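Local coordinates for NleG5-1 effector (PDB 5VGC), which probably acts as a ubiquitin-protein ligase, a bacterial effector with a RING/U-box-type domain, and binds calcium ions, at residues P144-E149 with L167-A172; E123-N128 with S193-R198. The protein carries 1 engineered substitution. All blocks are in the same frame, centred on the assembly; numbering follows the deposited sequence. Where two conformers were deposited one is given.

Coming from the N terminus, helix 111-125 ends in the 123-128 part of contact 2, and strand 127-128 lies along strand 152-157. The chain then passes through 144-149, crosses strands 152-157 and 164-169, and closes contact 1 at 167-172, where strand gives way to helix 170-178. Contact 2 closes later, when 193-198 returns to the end of helix 111-125, so contact 1 is nested inside its loop. Both contacts reach the same antiparallel sheet, their centres about 13 Å apart. They also meet directly: a salt bridge joins Lys-170 NZ to Glu-123 OE1, and Leu-167 packs on Phe-127.

Contact 1: residues P144-E149 with L167-A172; sequences PVTLCE and LYDKMA
Tyr-168 lays one face of its ring against Pro-144. Its first torsion (chi1 -63°) sets CG anti to the carbonyl carbon, which swings the ring under the proline, the two side chains crossing at about a right angle. Along the proline, Pro-144 CB comes within 4.2 Å of Tyr-168 CE2, and Pro-144 CG within 3.6 Å of that same carbon. Pro-144 CD lies over the face near CD2, 3.9 Å from the Tyr-168 ring centroid, and 3.4 Å from Leu-167 O. In this CH-pi contact the compact, rigid proline ring offers its C-H groups to the aromatic face. Val-145 CG2 comes to the ring's edge instead, while Val-145 CG1 meets Ala-172 CB at 4.0 Å; the small alanine lets the loop lie close to the helix. Thr-146 CG2 packs on Asp-169 CB at 3.9 Å, while its OG1 braces its own loop, accepting a weak bond from Cys-148 N. Asp-169 suits the N-cap, its OD1 accepting a weak bond from Met-171 N. The arrangement is consistent with RING/U-box domains, with 170-178 probably the central helix. The loop between helix 138-141 and strand 152-157 thus rests on the junction of strand 164-169 with helix 170-178.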
ATOM      1  N   PRO A 144       3.504  -7.392 -29.680  1.00  9.90           N
ATOM      2  CA  PRO A 144       2.856  -6.092 -29.364  1.00 10.00           C
ATOM      3  C   PRO A 144       3.791  -5.055 -28.748  1.00 14.68           C
ATOM      4  O   PRO A 144       3.498  -3.861 -28.840  1.00 16.33           O
ATOM      5  CB  PRO A 144       1.746  -6.458 -28.390  1.00  8.77           C
ATOM      6  CG  PRO A 144       1.581  -7.936 -28.487  1.00 11.93           C
ATOM      7  CD  PRO A 144       2.930  -8.485 -28.872  1.00 13.08           C
ATOM      8  N   VAL A 145       4.906  -5.501 -28.146  1.00 12.95           N
ATOM      9  CA  VAL A 145       5.897  -4.604 -27.586  1.00 13.16           C
ATOM     10  C   VAL A 145       6.909  -4.181 -28.657  1.00 17.00           C
ATOM     11  O   VAL A 145       7.039  -2.993 -28.923  1.00 26.11           O
ATOM     12  CB  VAL A 145       6.595  -5.243 -26.361  1.00 14.11           C
ATOM     13  CG1 VAL A 145       7.640  -4.305 -25.770  1.00 16.07           C
ATOM     14  CG2 VAL A 145       5.572  -5.610 -25.298  1.00 13.87           C
ATOM     15  N   THR A 146       7.629  -5.121 -29.265  1.00 17.84           N
ATOM     16  CA  THR A 146       8.684  -4.745 -30.250  1.00 22.51           C
ATOM     17  C   THR A 146       8.128  -4.285 -31.596  1.00 22.11           C
ATOM     18  O   THR A 146       8.837  -3.603 -32.336  1.00 25.25           O
ATOM     19  CB  THR A 146       9.650  -5.891 -30.573  1.00 17.60           C
ATOM     20  OG1 THR A 146       8.867  -6.998 -31.000  1.00 17.70           O
ATOM     21  CG2 THR A 146      10.478  -6.261 -29.360  1.00 16.99           C
ATOM     22  N   LEU A 147       6.886  -4.666 -31.914  1.00 20.16           N
ATOM     23  CA  LEU A 147       6.288  -4.432 -33.245  1.00 23.62           C
ATOM     24  C   LEU A 147       7.080  -5.147 -34.371  1.00 22.50           C
ATOM     25  O   LEU A 147       7.121  -4.675 -35.495  1.00 25.50           O
ATOM     26  CB  LEU A 147       6.123  -2.933 -33.534  1.00 23.72           C
ATOM     27  CG  LEU A 147       5.417  -2.075 -32.460  1.00 30.21           C
ATOM     28  CD1 LEU A 147       5.477  -0.596 -32.834  1.00 35.46           C
ATOM     29  CD2 LEU A 147       3.969  -2.486 -32.221  1.00 24.11           C
ATOM     30  N   CYS A 148       7.695  -6.287 -34.037  1.00 18.47           N
ATOM     31  CA  CYS A 148       8.486  -7.092 -34.969  1.00 17.85           C
ATOM     32  C   CYS A 148       8.159  -8.546 -34.768  1.00 13.23           C
ATOM     33  O   CYS A 148       7.631  -8.922 -33.751  1.00 10.74           O
ATOM     34  CB  CYS A 148       9.979  -6.911 -34.703  1.00 20.55           C
ATOM     35  SG  CYS A 148      10.600  -5.294 -35.105  1.00 36.52           S
ATOM     36  N   GLU A 149       8.492  -9.369 -35.743  1.00 16.33           N
ATOM     37  CA  GLU A 149       8.438 -10.812 -35.545  1.00 14.95           C
ATOM     38  C   GLU A 149       9.665 -11.197 -34.733  1.00 12.78           C
ATOM     39  O   GLU A 149      10.781 -10.935 -35.166  1.00 13.55           O
ATOM     40  CB  GLU A 149       8.410 -11.572 -36.875  1.00 15.66           C
ATOM     41  CG  GLU A 149       8.200 -13.071 -36.688  1.00 15.68           C
ATOM     42  CD  GLU A 149       8.407 -13.853 -37.945  1.00 19.98           C
ATOM     43  OE1 GLU A 149       7.712 -13.522 -38.915  1.00 21.82           O
ATOM     44  OE2 GLU A 149       9.250 -14.795 -37.972  1.00 47.45           O
ATOM     45  N   LEU A 167       1.651 -13.699 -29.097  1.00 14.09           N
ATOM     46  CA  LEU A 167       3.056 -14.008 -29.254  1.00 12.96           C
ATOM     47  C   LEU A 167       3.862 -12.764 -28.909  1.00 11.07           C
ATOM     48  O   LEU A 167       3.673 -11.738 -29.532  1.00 11.44           O
ATOM     49  CB  LEU A 167       3.347 -14.433 -30.699  1.00 14.79           C
ATOM     50  CG  LEU A 167       4.811 -14.763 -31.009  1.00 15.47           C
ATOM     51  CD1 LEU A 167       5.272 -15.934 -30.137  1.00 15.70           C
ATOM     52  CD2 LEU A 167       4.987 -15.070 -32.494  1.00 19.02           C
ATOM     53  N   TYR A 168       4.754 -12.876 -27.927  1.00  9.76           N
ATOM     54  CA  TYR A 168       5.657 -11.786 -27.552  1.00  9.25           C
ATOM     55  C   TYR A 168       7.113 -12.196 -27.774  1.00 10.96           C
ATOM     56  O   TYR A 168       7.461 -13.396 -27.742  1.00 12.91           O
ATOM     57  CB  TYR A 168       5.473 -11.404 -26.062  1.00  8.46           C
ATOM     58  CG  TYR A 168       4.099 -10.862 -25.731  1.00  9.39           C
ATOM     59  CD1 TYR A 168       3.019 -11.701 -25.596  1.00 11.08           C
ATOM     60  CD2 TYR A 168       3.892  -9.515 -25.533  1.00 10.47           C
ATOM     61  CE1 TYR A 168       1.763 -11.224 -25.306  1.00 14.32           C
ATOM     62  CE2 TYR A 168       2.628  -9.023 -25.240  1.00 15.03           C
ATOM     63  CZ  TYR A 168       1.561  -9.904 -25.124  1.00 14.90           C
ATOM     64  OH  TYR A 168       0.277  -9.471 -24.844  1.00 18.93           O
ATOM     65  N   ASP A 169       7.954 -11.188 -27.969  1.00 12.61           N
ATOM     66  CA  ASP A 169       9.398 -11.352 -27.950  1.00 15.66           C
ATOM     67  C   ASP A 169       9.848 -11.677 -26.515  1.00 16.83           C
ATOM     68  O   ASP A 169       9.579 -10.916 -25.539  1.00 12.86           O
ATOM     69  CB  ASP A 169      10.100 -10.085 -28.458  1.00 20.55           C
ATOM     70  CG  ASP A 169      11.554 -10.324 -28.849  1.00 19.86           C
ATOM     71  OD1 ASP A 169      12.343 -10.753 -27.993  1.00 19.73           O
ATOM     72  OD2 ASP A 169      11.916 -10.061 -30.020  1.00 37.72           O
ATOM     73  N   LYS A 170      10.552 -12.811 -26.417  1.00 19.26           N
ATOM     74  CA  LYS A 170      11.094 -13.304 -25.156  1.00 17.57           C
ATOM     75  C   LYS A 170      11.789 -12.201 -24.346  1.00 14.74           C
ATOM     76  O   LYS A 170      11.492 -11.992 -23.144  1.00 19.94           O
ATOM     77  CB  LYS A 170      12.070 -14.434 -25.453  1.00 17.82           C
ATOM     78  CG  LYS A 170      12.625 -15.159 -24.235  1.00 19.48           C
ATOM     79  CD  LYS A 170      13.710 -16.111 -24.673  1.00 23.56           C
ATOM     80  CE  LYS A 170      14.389 -16.690 -23.454  1.00 27.49           C
ATOM     81  NZ  LYS A 170      15.611 -17.454 -23.806  1.00 32.33           N
ATOM     82  N   MET A 171      12.706 -11.494 -25.009  0.50 18.28           N
ATOM     83  CA  MET A 171      13.459 -10.401 -24.394  0.50 24.17           C
ATOM     84  C   MET A 171      12.516  -9.324 -23.848  0.50 25.77           C
ATOM     85  O   MET A 171      12.758  -8.770 -22.755  0.50 25.59           O
ATOM     86  CB  MET A 171      14.458  -9.785 -25.397  0.50 29.90           C
ATOM     87  CG  MET A 171      15.577 -10.721 -25.878  0.50 44.84           C
ATOM     88  SD  MET A 171      16.755 -10.102 -27.131  0.50 48.09           S
ATOM     89  CE  MET A 171      15.764 -10.204 -28.619  0.50 36.84           C
ATOM     90  N   ALA A 172      11.443  -9.039 -24.601  1.00 23.21           N
ATOM     91  CA  ALA A 172      10.441  -8.060 -24.187  1.00 20.59           C
ATOM     92  C   ALA A 172       9.712  -8.554 -22.949  1.00 24.78           C
ATOM     93  O   ALA A 172       9.525  -7.798 -21.996  1.00 20.74           O
ATOM     94  CB  ALA A 172       9.453  -7.791 -25.302  1.00 25.22           C
TER

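Contact 2: residues E123-N128 with S193-R198; sequences EVCAFN and SMIVGR
Cys-125, in the last turn of helix 111-125, turns its side chain into the backbone of the 193-198 segment. Its CB rests on Ile-195 CG2 at 3.9 Å, an apolar contact in which the branched isoleucine also reaches Val-154, Met-156 and Leu-173. Cys-125 SG, held anti to the carbonyl carbon (chi1 -71°), lies against the Val-196 to Gly-197 peptide, 3.4 Å from Gly-197 N. Cysteine is short enough to fit here, where the backbones come close, Gly-197 CA lying 4.4 Å from Cys-125 CA. The carbonyl of Cys-125 meets its partners through water. Its O accepts from two waters, one of which also donates to Val-196 O at 2.7 Å, while the other accepts from Arg-198 N at 2.8 Å. Two water bridges therefore join the backbones where no direct hydrogen bond forms.

Ala-126 leaves the helix, and its methyl points away to pack on Val-154 and Lys-170. Phe-127 follows with CG between its backbone N and carbonyl carbon (chi1 63°), an arrangement that folds the ring back toward the helix end, its edge toward Cys-125 O. Arg-198 CB sits over one face of the Phe-127 ring, 4.2 Å from the centroid and 27° off the normal, so it is the aliphatic base of the arginine that makes this CH-pi contact. Asn-128 then caps helix 129-132 through OD1 to His-131 N.

Phe-127 and Val-196 both hydrogen-bond through their backbones to strand 152-157, at Gly-153 and Phe-155. Segment 195-196, only weakly bonded as a strand, thus follows 127-128 along the same edge of strand 152-157, within the small antiparallel sheet of a RING/U-box-type domain.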
ATOM      1  N   GLU A 123      11.606 -18.896 -19.874  1.00 27.34           N
ATOM      2  CA  GLU A 123      12.678 -19.676 -20.471  1.00 30.92           C
ATOM      3  C   GLU A 123      12.197 -21.046 -21.004  1.00 31.42           C
ATOM      4  O   GLU A 123      12.517 -21.433 -22.127  1.00 31.53           O
ATOM      5  CB  GLU A 123      13.817 -19.858 -19.466  1.00 35.55           C
ATOM      6  CG  GLU A 123      15.155 -20.193 -20.075  1.00 47.94           C
ATOM      7  CD  GLU A 123      15.632 -19.128 -21.025  1.00 51.66           C
ATOM      8  OE1 GLU A 123      16.102 -19.523 -22.112  1.00 67.65           O
ATOM      9  OE2 GLU A 123      15.532 -17.909 -20.701  1.00 42.81           O
ATOM     10  N   VAL A 124      11.418 -21.765 -20.209  1.00 29.89           N
ATOM     11  CA  VAL A 124      10.889 -23.050 -20.674  1.00 31.33           C
ATOM     12  C   VAL A 124       9.935 -22.854 -21.841  1.00 28.91           C
ATOM     13  O   VAL A 124      10.012 -23.611 -22.814  1.00 33.99           O
ATOM     14  CB  VAL A 124      10.215 -23.862 -19.530  1.00 38.57           C
ATOM     15  CG1 VAL A 124       9.412 -25.051 -20.069  1.00 40.41           C
ATOM     16  CG2 VAL A 124      11.272 -24.347 -18.526  1.00 40.59           C
ATOM     17  N   CYS A 125       9.037 -21.863 -21.769  1.00 25.71           N
ATOM     18  CA  CYS A 125       7.969 -21.771 -22.775  1.00 22.07           C
ATOM     19  C   CYS A 125       8.405 -21.143 -24.099  1.00 19.17           C
ATOM     20  O   CYS A 125       7.721 -21.316 -25.122  1.00 18.21           O
ATOM     21  CB  CYS A 125       6.756 -21.029 -22.210  1.00 22.59           C
ATOM     22  SG  CYS A 125       5.811 -21.951 -20.966  1.00 25.75           S
ATOM     23  N   ALA A 126       9.529 -20.424 -24.097  1.00 17.92           N
ATOM     24  CA  ALA A 126      10.031 -19.787 -25.324  1.00 16.22           C
ATOM     25  C   ALA A 126      10.345 -20.764 -26.434  1.00 17.25           C
ATOM     26  O   ALA A 126      10.913 -21.832 -26.163  1.00 19.82           O
ATOM     27  CB  ALA A 126      11.263 -18.957 -25.023  1.00 16.52           C
ATOM     28  N   PHE A 127       9.979 -20.407 -27.676  1.00 15.87           N
ATOM     29  CA  PHE A 127      10.248 -21.271 -28.853  1.00 17.13           C
ATOM     30  C   PHE A 127      10.817 -20.473 -30.044  1.00 15.96           C
ATOM     31  O   PHE A 127      10.554 -19.265 -30.194  1.00 14.18           O
ATOM     32  CB  PHE A 127       8.987 -22.040 -29.258  1.00 18.26           C
ATOM     33  CG  PHE A 127       7.850 -21.158 -29.709  1.00 17.91           C
ATOM     34  CD1 PHE A 127       7.698 -20.822 -31.050  1.00 18.51           C
ATOM     35  CD2 PHE A 127       6.924 -20.659 -28.793  1.00 18.26           C
ATOM     36  CE1 PHE A 127       6.654 -19.997 -31.475  1.00 18.93           C
ATOM     37  CE2 PHE A 127       5.877 -19.841 -29.208  1.00 17.54           C
ATOM     38  CZ  PHE A 127       5.741 -19.510 -30.554  1.00 17.65           C
ATOM     39  N   ASN A 128      11.593 -21.168 -30.876  1.00 17.59           N
ATOM     40  CA  ASN A 128      12.078 -20.662 -32.164  1.00 17.30           C
ATOM     41  C   ASN A 128      10.867 -20.456 -33.090  1.00 16.46           C
ATOM     42  O   ASN A 128      10.237 -21.434 -33.536  1.00 18.05           O
ATOM     43  CB  ASN A 128      13.069 -21.704 -32.732  1.00 20.07           C
ATOM     44  CG  ASN A 128      13.662 -21.327 -34.088  1.00 20.47           C
ATOM     45  OD1 ASN A 128      13.013 -20.783 -34.979  1.00 19.33           O
ATOM     46  ND2 ASN A 128      14.913 -21.642 -34.244  1.00 22.76           N
ATOM     47  N   SER A 193       0.946 -18.291 -14.497  1.00 21.46           N
ATOM     48  CA  SER A 193      -0.190 -18.929 -15.162  1.00 22.21           C
ATOM     49  C   SER A 193      -0.550 -18.268 -16.514  1.00 20.90           C
ATOM     50  O   SER A 193      -1.143 -18.918 -17.383  1.00 21.54           O
ATOM     51  CB  SER A 193      -1.392 -18.957 -14.233  1.00 23.34           C
ATOM     52  OG  SER A 193      -1.615 -17.658 -13.773  1.00 22.06           O
ATOM     53  N   MET A 194      -0.187 -16.993 -16.686  1.00 23.48           N
ATOM     54  CA  MET A 194      -0.352 -16.318 -17.989  1.00 21.80           C
ATOM     55  C   MET A 194       0.590 -16.815 -19.095  1.00 20.24           C
ATOM     56  O   MET A 194       0.272 -16.622 -20.284  1.00 19.43           O
ATOM     57  CB  MET A 194      -0.204 -14.799 -17.849  1.00 21.64           C
ATOM     58  CG  MET A 194      -1.290 -14.129 -17.021  1.00 24.09           C
ATOM     59  SD  MET A 194      -0.796 -12.451 -16.586  1.00 24.50           S
ATOM     60  CE  MET A 194      -2.103 -12.040 -15.452  1.00 28.40           C
ATOM     61  N   ILE A 195       1.720 -17.433 -18.706  1.00 20.44           N
ATOM     62  CA  ILE A 195       2.742 -17.880 -19.652  1.00 19.85           C
ATOM     63  C   ILE A 195       2.388 -19.290 -20.034  1.00 21.67           C
ATOM     64  O   ILE A 195       2.038 -20.078 -19.160  1.00 25.78           O
ATOM     65  CB  ILE A 195       4.165 -17.913 -19.058  1.00 20.10           C
ATOM     66  CG1 ILE A 195       4.470 -16.654 -18.259  1.00 20.98           C
ATOM     67  CG2 ILE A 195       5.215 -18.063 -20.142  1.00 19.02           C
ATOM     68  CD1 ILE A 195       4.395 -15.389 -19.042  1.00 20.18           C
ATOM     69  N   VAL A 196       2.459 -19.606 -21.326  1.00 22.00           N
ATOM     70  CA  VAL A 196       2.075 -20.937 -21.816  1.00 27.54           C
ATOM     71  C   VAL A 196       2.995 -21.412 -22.928  1.00 24.96           C
ATOM     72  O   VAL A 196       3.537 -20.594 -23.679  1.00 21.80           O
ATOM     73  CB  VAL A 196       0.598 -20.977 -22.302  1.00 34.72           C
ATOM     74  CG1 VAL A 196      -0.360 -20.695 -21.156  1.00 43.39           C
ATOM     75  CG2 VAL A 196       0.331 -19.988 -23.422  1.00 32.69           C
ATOM     76  N   GLY A 197       3.169 -22.735 -23.023  1.00 28.33           N
ATOM     77  CA  GLY A 197       4.027 -23.341 -24.042  1.00 26.40           C
ATOM     78  C   GLY A 197       3.356 -23.468 -25.402  1.00 25.66           C
ATOM     79  O   GLY A 197       2.125 -23.546 -25.495  1.00 25.15           O
ATOM     80  N   ARG A 198       4.180 -23.520 -26.451  1.00 28.29           N
ATOM     81  CA  ARG A 198       3.715 -23.571 -27.859  1.00 29.90           C
ATOM     82  C   ARG A 198       2.569 -24.577 -28.102  1.00 29.84           C
ATOM     83  O   ARG A 198       1.620 -24.281 -28.832  1.00 26.51           O
ATOM     84  CB  ARG A 198       4.903 -23.821 -28.813  1.00 32.69           C
ATOM     85  CG  ARG A 198       4.591 -24.463 -30.176  1.00 39.57           C
ATOM     86  CD  ARG A 198       3.829 -23.475 -31.042  1.00 52.18           C
ATOM     87  NE  ARG A 198       3.418 -23.949 -32.374  1.00 36.30           N
ATOM     88  CZ  ARG A 198       2.181 -23.892 -32.887  1.00 33.91           C
ATOM     89  NH1 ARG A 198       1.967 -24.336 -34.120  1.00 50.77           N
ATOM     90  NH2 ARG A 198       1.157 -23.410 -32.189  1.00 35.30           N
TER
HETATM   91  O   HOH W   1       5.177 -20.088 -25.737  1.00  7.39           O
HETATM   92  O   HOH W   2       6.858 -23.818 -25.528  1.00 23.37           O